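Local structure of AgaA (Rhizobium radiobacter, 6HLX) at residues A[82-87]-A[142-147]; A[107-112]-A[117-122]; A[205-210]-A[219-224]. The protein binds the opine agropinic acid as the periplasmic substrate-binding component of an ABC importer. All blocks are in the same frame, centred on the assembly; numbering follows the deposited sequence.

Following the chain from the N terminus, the first segment met is on helix 79-90, and the hairpin of strands 105-110 and 115-120 and then helix 141-146 follow. Interaction 1 brings the two helices together and so closes a long loop; interaction 2, the hairpin itself, closes a short one within it. The two contacts touch: Leu86 packs on Ile108 and Leu118, which ties helix 79-90 to the edge of a five-stranded antiparallel sheet. Interaction 3 follows in series. It closes another short loop, between helices 199-207 and 222-227, next to a different, mixed sheet. Its centre lies about 49 Å from that of interaction 2, the two being on opposite sides of the chain's centre.

Interaction 1 (A[82-87]-A[142-147]); sequences VKASLE and AWLAKN. With EDO (1,2-ethanediol), chain B; EDO (1,2-ethanediol), chain Z.
Leu144 reaches from one helix to the other with a single methyl group. Its CG lies opposite the carbonyl carbon (chi1 -80°), and with chi2 extended the branch carries CD1 over the backbone between Ala84 and Ser85. There Leu144 CD1 sits 3.8 Å from Ala84 O and 4.1 Å from Ala84 CB, while Ser85 OG lies farther off, 4.4 Å from Leu144 CD1. The pairing is one large side chain against a small one: alanine adds just a methyl, so the leucine branch can settle against the peptide itself, and the contact is purely van der Waals. Ser85 can stand beside this apolar branch because its hydroxyl is occupied within its own surroundings, giving its proton to Asp81 O one turn back and accepting from Val139 N.

On 142-147 the helix ends with a compact local arrangement. Asn147 N donates to Trp143 O at 3.0 Å, and Asn147 OD1 lies 3.2 Å above one face of the indole of Trp143, offset toward its rim. Asn147 ND2 turns to Asn150 OD1. Asparagine suits this end because its side-chain amide reaches Asn150 while its backbone N still completes the last helical turn.

Away from the shared surface, Glu87 OE1 accepts from O1 of a 1,2-ethanediol at 2.8 Å. Helix 79-90 lies between two neighbours: Ala84 and Ser85 meet helix 141-146, and Ser85 also touches the loop at Ile138 and Val139, whereas Val82 and Leu86 rest on strands 105-110 and 115-120.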
# COMPACT_ATOMS: atom_id res chain seq x y z
N VAL A 82 -18.97 0.07 13.82
CA VAL A 82 -18.54 -0.64 12.62
C VAL A 82 -19.36 -0.16 11.42
O VAL A 82 -18.79 0.19 10.39
CB VAL A 82 -18.64 -2.17 12.79
CG1 VAL A 82 -18.29 -2.90 11.47
CG2 VAL A 82 -17.76 -2.65 13.94
N LYS A 83 -20.70 -0.05 11.59
CA LYS A 83 -21.54 0.39 10.48
C LYS A 83 -21.19 1.82 10.02
O LYS A 83 -21.03 2.05 8.82
CB LYS A 83 -23.03 0.28 10.86
CG LYS A 83 -23.99 0.68 9.75
CD LYS A 83 -25.42 0.20 10.02
CE LYS A 83 -26.35 0.63 8.91
NZ LYS A 83 -27.71 0.08 9.12
N ALA A 84 -21.03 2.76 10.97
CA ALA A 84 -20.68 4.15 10.62
C ALA A 84 -19.32 4.22 9.91
O ALA A 84 -19.16 4.98 8.94
CB ALA A 84 -20.66 5.02 11.89
N SER A 85 -18.34 3.41 10.37
CA SER A 85 -16.99 3.38 9.79
C SER A 85 -17.05 2.86 8.35
O SER A 85 -16.45 3.47 7.47
CB SER A 85 -16.06 2.53 10.65
OG SER A 85 -15.90 3.18 11.91
N LEU A 86 -17.81 1.77 8.12
CA LEU A 86 -17.98 1.21 6.78
C LEU A 86 -18.74 2.15 5.87
O LEU A 86 -18.36 2.31 4.71
CB LEU A 86 -18.65 -0.18 6.84
CG LEU A 86 -17.82 -1.29 7.51
CD1 LEU A 86 -18.63 -2.58 7.61
CD2 LEU A 86 -16.48 -1.54 6.78
N GLU A 87 -19.80 2.80 6.38
CA GLU A 87 -20.57 3.77 5.58
C GLU A 87 -19.72 4.93 5.07
O GLU A 87 -19.94 5.40 3.95
CB GLU A 87 -21.79 4.24 6.33
CG GLU A 87 -22.90 3.21 6.21
CD GLU A 87 -24.16 3.52 7.00
OE1 GLU A 87 -25.19 2.86 6.73
OE2 GLU A 87 -24.12 4.41 7.88
N ALA A 142 -20.06 8.11 17.27
CA ALA A 142 -20.27 9.41 17.95
C ALA A 142 -19.10 10.35 17.67
O ALA A 142 -19.29 11.57 17.58
CB ALA A 142 -20.43 9.20 19.45
N TRP A 143 -17.87 9.77 17.53
CA TRP A 143 -16.68 10.57 17.23
C TRP A 143 -16.80 11.11 15.80
O TRP A 143 -16.50 12.29 15.60
CB TRP A 143 -15.39 9.75 17.40
CG TRP A 143 -14.14 10.55 17.20
CD1 TRP A 143 -13.42 11.23 18.14
CD2 TRP A 143 -13.47 10.77 15.95
NE1 TRP A 143 -12.30 11.81 17.57
CE2 TRP A 143 -12.32 11.55 16.22
CE3 TRP A 143 -13.70 10.34 14.63
CZ2 TRP A 143 -11.46 11.99 15.21
CZ3 TRP A 143 -12.85 10.78 13.62
CH2 TRP A 143 -11.74 11.59 13.92
N LEU A 144 -17.22 10.26 14.83
CA LEU A 144 -17.39 10.68 13.43
C LEU A 144 -18.43 11.79 13.31
O LEU A 144 -18.21 12.73 12.55
CB LEU A 144 -17.83 9.50 12.54
CG LEU A 144 -16.74 8.54 12.08
CD1 LEU A 144 -17.35 7.32 11.38
CD2 LEU A 144 -15.73 9.23 11.15
N ALA A 145 -19.57 11.67 14.03
CA ALA A 145 -20.65 12.66 13.99
C ALA A 145 -20.16 14.03 14.47
O ALA A 145 -20.47 15.04 13.84
CB ALA A 145 -21.82 12.19 14.86
N LYS A 146 -19.38 14.05 15.56
CA LYS A 146 -18.86 15.30 16.12
C LYS A 146 -17.73 15.91 15.27
O LYS A 146 -17.61 17.13 15.20
CB LYS A 146 -18.38 15.07 17.57
CG LYS A 146 -18.03 16.34 18.32
CD LYS A 146 -17.53 16.05 19.72
CE LYS A 146 -16.99 17.31 20.36
NZ LYS A 146 -15.59 17.13 20.82
N ASN A 147 -16.89 15.07 14.65
CA ASN A 147 -15.73 15.56 13.92
C ASN A 147 -15.87 15.48 12.40
O ASN A 147 -14.87 15.35 11.68
CB ASN A 147 -14.47 14.86 14.45
CG ASN A 147 -14.30 15.09 15.94
OD1 ASN A 147 -14.46 14.19 16.77
ND2 ASN A 147 -14.02 16.32 16.33
C1 EDO B . -25.26 0.64 3.48
O1 EDO B . -25.68 0.80 4.83
C2 EDO B . -24.68 1.99 2.97
O2 EDO B . -24.21 1.83 1.63
C1 EDO Z . -12.45 12.48 9.81
O1 EDO Z . -11.16 11.97 10.08
C2 EDO Z . -12.36 14.01 9.61
O2 EDO Z . -13.60 14.49 9.10

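Interaction 2 (A[107-112]-A[117-122]); sequences KIETPD and KLTLST. With EDO (1,2-ethanediol), chain C.
Leu118 holds CG opposite its carbonyl carbon (chi1 -51°), which swings Leu118 CD2 across to Ile108 CG1, 3.8 Å away; the two side chains lie alongside, pointing the same way, as a non-hydrogen-bonded antiparallel pair. Lys117 instead bends at chi3 (-83°), folding its CE to 3.8 Å from Pro111 CG and to the same distance from Glu109 OE1. The CE methylene of the lysine thus lies against the CG edge of the proline ring, while Lys117 NZ stays 4.2 Å from Glu109 OE1, attracted but beyond a salt bridge.

Four backbone bonds join the strands in pairs, Lys107 with Thr119 and Glu109 with Lys117. The straightest, from Glu109 N to Lys117 O, spans 2.8 Å at 174° and lies in the carbonyl plane. On the face that carries Lys107, Glu109, Lys117 and Thr119, a water lies 2.9 Å from Glu109 OE1, to which it may donate, and 2.7 Å from Thr119 OG1 in a second hydrogen bond, linking the strands through solvent. Charged and hydroxyl residues suit a face reached by water, and the branched Ile108 and Thr119 suit the extended backbone.

The hairpin forms the edge of a five-stranded antiparallel sheet: 105-110 is outermost, and 115-120 pairs on its other side with strand 61-66. Ile108 and Leu118 turn to the face covered by helix 79-90, whose Leu86 touches both.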
# COMPACT_ATOMS: atom_id res chain seq x y z
N LYS A 107 -25.69 -4.15 2.09
CA LYS A 107 -26.51 -4.05 3.30
C LYS A 107 -25.63 -4.27 4.52
O LYS A 107 -24.77 -5.16 4.50
CB LYS A 107 -27.62 -5.12 3.24
CG LYS A 107 -28.62 -5.05 4.39
CD LYS A 107 -29.92 -5.80 4.07
CE LYS A 107 -29.81 -7.28 4.31
NZ LYS A 107 -31.12 -7.97 4.13
N ILE A 108 -25.81 -3.44 5.56
CA ILE A 108 -25.09 -3.59 6.82
C ILE A 108 -26.16 -3.66 7.91
O ILE A 108 -26.90 -2.69 8.12
CB ILE A 108 -24.08 -2.44 7.12
CG1 ILE A 108 -23.06 -2.26 5.97
CG2 ILE A 108 -23.36 -2.72 8.47
CD1 ILE A 108 -22.28 -0.88 5.98
N GLU A 109 -26.23 -4.80 8.60
CA GLU A 109 -27.22 -5.00 9.66
C GLU A 109 -26.52 -5.05 11.01
O GLU A 109 -25.39 -5.53 11.10
CB GLU A 109 -28.02 -6.27 9.43
CG GLU A 109 -28.86 -6.24 8.17
CD GLU A 109 -29.55 -7.56 7.90
OE1 GLU A 109 -28.85 -8.53 7.50
OE2 GLU A 109 -30.78 -7.64 8.10
N THR A 110 -27.19 -4.53 12.04
CA THR A 110 -26.66 -4.51 13.41
C THR A 110 -27.75 -5.11 14.33
O THR A 110 -28.40 -4.35 15.04
CB THR A 110 -26.24 -3.05 13.78
OG1 THR A 110 -27.40 -2.22 13.65
CG2 THR A 110 -25.13 -2.50 12.86
N PRO A 111 -27.98 -6.46 14.30
CA PRO A 111 -29.09 -7.05 15.11
C PRO A 111 -28.95 -6.86 16.61
O PRO A 111 -29.95 -6.84 17.33
CB PRO A 111 -29.09 -8.54 14.71
CG PRO A 111 -27.74 -8.79 14.14
CD PRO A 111 -27.28 -7.49 13.51
N ASP A 112 -27.72 -6.73 17.08
CA ASP A 112 -27.41 -6.39 18.47
C ASP A 112 -26.12 -5.59 18.52
O ASP A 112 -25.43 -5.45 17.50
CB ASP A 112 -27.46 -7.60 19.42
CG ASP A 112 -26.44 -8.69 19.16
OD1 ASP A 112 -25.27 -8.35 18.90
OD2 ASP A 112 -26.80 -9.88 19.28
N LYS A 117 -23.63 -7.73 10.39
CA LYS A 117 -23.81 -8.64 9.27
C LYS A 117 -23.74 -7.85 7.97
O LYS A 117 -24.46 -6.87 7.83
CB LYS A 117 -25.19 -9.32 9.35
CG LYS A 117 -25.40 -10.18 10.59
CD LYS A 117 -26.65 -11.06 10.41
CE LYS A 117 -27.96 -10.38 10.74
NZ LYS A 117 -29.11 -11.33 10.66
N LEU A 118 -22.89 -8.30 7.03
CA LEU A 118 -22.78 -7.69 5.71
C LEU A 118 -23.40 -8.61 4.68
O LEU A 118 -23.28 -9.83 4.78
CB LEU A 118 -21.30 -7.45 5.31
CG LEU A 118 -20.42 -6.71 6.32
CD1 LEU A 118 -18.99 -6.60 5.80
CD2 LEU A 118 -21.00 -5.35 6.69
N THR A 119 -24.08 -8.01 3.70
CA THR A 119 -24.59 -8.73 2.55
C THR A 119 -23.98 -7.99 1.36
O THR A 119 -24.04 -6.76 1.31
CB THR A 119 -26.12 -8.76 2.47
OG1 THR A 119 -26.64 -9.34 3.67
CG2 THR A 119 -26.61 -9.59 1.28
N LEU A 120 -23.38 -8.74 0.44
CA LEU A 120 -22.77 -8.16 -0.76
C LEU A 120 -23.71 -8.28 -1.95
O LEU A 120 -24.50 -9.22 -2.02
CB LEU A 120 -21.44 -8.86 -1.09
CG LEU A 120 -20.38 -9.04 0.02
CD1 LEU A 120 -19.07 -9.54 -0.58
CD2 LEU A 120 -20.17 -7.76 0.82
N SER A 121 -23.59 -7.33 -2.90
CA SER A 121 -24.39 -7.35 -4.12
C SER A 121 -23.82 -8.41 -5.09
O SER A 121 -24.57 -8.97 -5.89
CB SER A 121 -24.42 -5.96 -4.76
OG SER A 121 -23.12 -5.39 -4.82
N THR A 122 -22.49 -8.67 -5.02
CA THR A 122 -21.80 -9.71 -5.81
C THR A 122 -20.84 -10.46 -4.87
O THR A 122 -20.30 -9.83 -3.96
CB THR A 122 -21.04 -9.11 -7.02
OG1 THR A 122 -20.14 -8.08 -6.58
CG2 THR A 122 -21.98 -8.58 -8.12
C1 EDO C . -30.58 -4.36 12.21
O1 EDO C . -30.04 -3.47 11.26
C2 EDO C . -31.16 -5.60 11.50
O2 EDO C . -31.12 -6.72 12.38
O HOH W 1 -29.11 -10.45 3.45
O HOH W 2 -26.61 -7.79 5.88

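Interaction 3 (A[205-210]-A[219-224]); sequences ALKSGD and AKDAAD. With EDO (1,2-ethanediol), chain D.
Lys207 and Asp224 meet in a salt bridge made by the ends of two rather straight side chains. Lys207 sets CG opposite its carbonyl carbon (chi1 -68°) and then runs extended to its tip, spanning the distance between backbones whose nearest CA atoms are well apart. Asp224 has CG trans to its own backbone N (chi1 179°), which swings its carboxylate out toward the lysine. The two side chains cross at an angle. Lys207 NZ donates to Asp224 OD2 at 2.8 Å. Lys207 CE also comes close, 3.2 Å from Asp224 OD2. The ammonium approaches from above the carboxylate, 44° out of its plane, rather than end-on within it.

Asp221 adds a second negative group, Asp221 OD1 being 4.1 Å from Lys207 NZ, near enough to attract but beyond a salt bridge. Its other oxygen is taken: Lys220 NZ bonds Asp221 OD2 at 2.9 Å on the syn side. Lys220 curls back to reach it, and its NZ also bonds Asn200 OD1. Two lysines and two aspartates thus form a small charged cluster. A lysine in the last turn of one helix and an aspartate in the first turn of the next probably suit the helix dipoles as well. Both Lys207 and Asp224 touch a crystal neighbour, so packing may influence their shapes.

The helix closes in a Schellman motif at Gly209, with Asp210 N bonded to Ala205 O at 2.8 Å; Gly209 readily takes the positive phi required. Helix 199-207 rests through Leu206 on strands 231-234 and 456-459, and helix 222-227 meets the first of these through Ala222 on Leu233.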
# COMPACT_ATOMS: atom_id res chain seq x y z
N ALA A 205 20.53 9.30 11.73
CA ALA A 205 19.84 9.27 13.03
C ALA A 205 19.96 7.88 13.66
O ALA A 205 20.14 7.78 14.87
CB ALA A 205 18.38 9.64 12.87
N LEU A 206 19.86 6.81 12.84
CA LEU A 206 20.04 5.46 13.37
C LEU A 206 21.51 5.21 13.79
O LEU A 206 21.78 4.76 14.90
CB LEU A 206 19.61 4.39 12.36
CG LEU A 206 19.62 2.95 12.96
CD1 LEU A 206 18.42 2.72 13.89
CD2 LEU A 206 19.74 1.92 11.87
N LYS A 207 22.45 5.51 12.89
CA LYS A 207 23.87 5.26 13.15
C LYS A 207 24.44 6.10 14.29
O LYS A 207 25.35 5.64 14.98
CB LYS A 207 24.70 5.48 11.89
CG LYS A 207 24.45 4.46 10.79
CD LYS A 207 25.45 4.70 9.69
CE LYS A 207 25.19 3.83 8.50
NZ LYS A 207 25.67 4.48 7.25
N SER A 208 23.93 7.32 14.50
CA SER A 208 24.44 8.20 15.56
C SER A 208 23.74 7.93 16.90
O SER A 208 24.13 8.50 17.92
CB SER A 208 24.32 9.66 15.13
OG SER A 208 22.96 10.05 15.14
N GLY A 209 22.72 7.08 16.88
CA GLY A 209 21.96 6.67 18.05
C GLY A 209 20.85 7.60 18.49
O GLY A 209 20.48 7.60 19.67
N ASP A 210 20.30 8.40 17.57
CA ASP A 210 19.18 9.30 17.87
C ASP A 210 17.82 8.60 17.78
O ASP A 210 16.86 9.09 18.38
CB ASP A 210 19.18 10.51 16.92
CG ASP A 210 20.36 11.45 17.11
OD1 ASP A 210 20.86 11.55 18.24
OD2 ASP A 210 20.76 12.09 16.12
N ALA A 219 18.99 1.61 -0.45
CA ALA A 219 19.81 0.49 -0.97
C ALA A 219 21.31 0.75 -0.79
O ALA A 219 22.03 -0.19 -0.47
CB ALA A 219 19.49 0.25 -2.45
N LYS A 220 21.77 2.00 -0.94
CA LYS A 220 23.21 2.28 -0.79
C LYS A 220 23.73 2.07 0.65
O LYS A 220 24.95 1.90 0.84
CB LYS A 220 23.56 3.69 -1.29
CG LYS A 220 22.99 4.80 -0.43
CD LYS A 220 23.55 6.18 -0.79
CE LYS A 220 23.41 7.12 0.39
NZ LYS A 220 22.00 7.20 0.90
N ASP A 221 22.83 2.12 1.65
CA ASP A 221 23.22 1.97 3.07
C ASP A 221 22.93 0.58 3.66
O ASP A 221 23.31 0.31 4.79
CB ASP A 221 22.50 3.05 3.91
CG ASP A 221 22.77 4.47 3.44
OD1 ASP A 221 23.93 4.92 3.56
OD2 ASP A 221 21.84 5.11 2.94
N ALA A 222 22.20 -0.27 2.92
CA ALA A 222 21.76 -1.58 3.41
C ALA A 222 22.90 -2.48 3.90
O ALA A 222 22.80 -3.01 5.01
CB ALA A 222 20.90 -2.29 2.37
N ALA A 223 24.00 -2.60 3.13
CA ALA A 223 25.15 -3.45 3.51
C ALA A 223 25.83 -3.01 4.80
O ALA A 223 26.05 -3.84 5.68
CB ALA A 223 26.16 -3.52 2.38
N ASP A 224 26.14 -1.70 4.92
CA ASP A 224 26.76 -1.10 6.11
C ASP A 224 25.87 -1.36 7.34
O ASP A 224 26.38 -1.72 8.39
CB ASP A 224 26.95 0.42 5.89
CG ASP A 224 27.56 1.25 7.01
OD1 ASP A 224 28.08 0.66 7.99
OD2 ASP A 224 27.56 2.49 6.89
C1 EDO D . 16.01 2.72 -2.03
O1 EDO D . 16.25 1.36 -1.88
C2 EDO D . 17.33 3.47 -2.21
O2 EDO D . 17.80 3.37 -3.51